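Local coordinates for protein cytochrome c, putative (PDB 2CZS) that probably carries electrons as a small diheme c-type cytochrome with two covalently attached hemes, at residues Q26-K30 against L31-R35. Residues are numbered along the deposited sequence; the frame is centred on the assembly and turned at random.
Sequences QGAGK and LDLDR. With NA (sodium ion), chain E.
Leu33 N donates to Gly29 O (3.1 Å) and Asp34 N to Lys30 O (2.8 Å), the first turn of helix 30-37 closing on Gly29 as N-cap. Gly29 N, ahead of that turn, reaches Asp32 OD2 through one water that accepts from the amide and donates to the carboxylate. The other oxygen, Asp32 OD1, meets Arg35 NE at the edge of the guanidinium and in its plane, a long salt bridge at 3.5 Å. Ala28 CB rests on the branched end of Leu33, 4.0 Å from CD1, and Phe20, Ala23 and Phe24 of helix 18-25 continue this apolar patch beside a heme. With CG anti to its own carbonyl carbon (chi1 -69°), Asp34 turns its carboxylate back over the turn: OD2 binds the sodium ion at 2.9 Å, while OD1 accepts from Leu66 N of helix 65-68. An asparagine here would probably weaken the hold on sodium by removing the negative charge. Asp34 OD2 also lies 3.0 Å from Lys30 O, two acceptors with no bond between them; the sodium ion near OD2 may offset the carboxylate's charge. The carboxylate thus links the sodium ion and Leu66 N of the heme-bearing helix 65-68 to helix 30-37, which carries Asp34.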
loop_
_atom_site.group_PDB
_atom_site.type_symbol
_atom_site.label_atom_id
_atom_site.label_comp_id
_atom_site.label_asym_id
_atom_site.label_seq_id
_atom_site.Cartn_x
_atom_site.Cartn_y
_atom_site.Cartn_z
ATOM N N GLN A 26 -10.731 10.662 4.973
ATOM C CA GLN A 26 -11.898 11.263 4.330
ATOM C C GLN A 26 -12.952 10.218 3.959
ATOM O O GLN A 26 -14.015 10.566 3.430
ATOM C CB GLN A 26 -11.462 12.066 3.099
ATOM C CG GLN A 26 -10.615 13.305 3.438
ATOM C CD GLN A 26 -9.848 13.883 2.236
ATOM O OE1 GLN A 26 -9.162 14.909 2.361
ATOM N NE2 GLN A 26 -9.959 13.232 1.072
ATOM N N GLY A 27 -12.658 8.941 4.230
ATOM C CA GLY A 27 -13.579 7.834 3.924
ATOM C C GLY A 27 -13.262 6.958 2.715
ATOM O O GLY A 27 -14.045 6.048 2.396
ATOM N N ALA A 28 -12.135 7.193 2.040
ATOM C CA ALA A 28 -11.775 6.331 0.906
ATOM C C ALA A 28 -11.693 4.856 1.334
ATOM O O ALA A 28 -11.191 4.520 2.408
ATOM C CB ALA A 28 -10.473 6.776 0.249
ATOM N N GLY A 29 -12.193 3.973 0.471
ATOM C CA GLY A 29 -12.056 2.546 0.687
ATOM C C GLY A 29 -10.633 2.054 0.489
ATOM O O GLY A 29 -9.917 2.525 -0.405
ATOM N N LYS A 30 -10.239 1.079 1.309
ATOM C CA LYS A 30 -8.902 0.511 1.230
ATOM C C LYS A 30 -8.576 -0.195 -0.090
ATOM O O LYS A 30 -7.451 -0.134 -0.526
ATOM C CB LYS A 30 -8.625 -0.396 2.426
ATOM C CG LYS A 30 -8.530 0.363 3.760
ATOM C CD LYS A 30 -8.485 -0.613 4.926
ATOM C CE LYS A 30 -8.083 0.085 6.238
ATOM N NZ LYS A 30 -6.665 0.577 6.211
ATOM N N LEU A 31 -9.555 -0.819 -0.752
ATOM C CA LEU A 31 -9.283 -1.412 -2.059
ATOM C C LEU A 31 -8.953 -0.337 -3.104
ATOM O O LEU A 31 -8.019 -0.495 -3.892
ATOM C CB LEU A 31 -10.442 -2.294 -2.550
ATOM C CG LEU A 31 -10.568 -3.718 -2.009
ATOM C CD1 LEU A 31 -11.730 -4.363 -2.744
ATOM C CD2 LEU A 31 -9.285 -4.564 -2.177
ATOM N N ASP A 32 -9.697 0.767 -3.100
ATOM C CA ASP A 32 -9.398 1.866 -4.037
ATOM C C ASP A 32 -8.004 2.444 -3.793
ATOM O O ASP A 32 -7.257 2.728 -4.733
ATOM C CB ASP A 32 -10.447 2.963 -3.968
ATOM C CG ASP A 32 -11.775 2.515 -4.499
ATOM O OD1 ASP A 32 -11.788 1.577 -5.318
ATOM O OD2 ASP A 32 -12.804 3.071 -4.062
ATOM N N LEU A 33 -7.650 2.594 -2.513
ATOM C CA LEU A 33 -6.309 3.035 -2.164
ATOM C C LEU A 33 -5.244 2.043 -2.575
ATOM O O LEU A 33 -4.206 2.435 -3.134
ATOM C CB LEU A 33 -6.230 3.377 -0.681
ATOM C CG LEU A 33 -7.130 4.551 -0.300
ATOM C CD1 LEU A 33 -7.142 4.734 1.207
ATOM C CD2 LEU A 33 -6.718 5.847 -0.987
ATOM N N ASP A 34 -5.473 0.751 -2.343
ATOM C CA ASP A 34 -4.529 -0.270 -2.714
ATOM C C ASP A 34 -4.172 -0.195 -4.211
ATOM O O ASP A 34 -3.038 -0.434 -4.592
ATOM C CB ASP A 34 -5.103 -1.657 -2.464
ATOM C CG ASP A 34 -5.265 -2.015 -1.017
ATOM O OD1 ASP A 34 -4.484 -1.578 -0.159
ATOM O OD2 ASP A 34 -6.157 -2.836 -0.750
ATOM N N ARG A 35 -5.156 0.122 -5.059
ATOM C CA ARG A 35 -4.920 0.173 -6.501
ATOM C C ARG A 35 -3.911 1.267 -6.800
ATOM O O ARG A 35 -3.104 1.106 -7.713
ATOM C CB ARG A 35 -6.225 0.438 -7.284
ATOM C CG ARG A 35 -7.453 -0.352 -6.802
ATOM C CD ARG A 35 -8.814 0.095 -7.434
ATOM N NE ARG A 35 -9.923 -0.830 -7.117
ATOM C CZ ARG A 35 -9.973 -2.066 -7.604
ATOM N NH1 ARG A 35 -8.996 -2.476 -8.394
ATOM N NH2 ARG A 35 -10.963 -2.890 -7.307
HETATM NA NA NA E . -6.910 -3.854 1.885
HETATM O O HOH W 1 -12.916 5.237 -2.050
#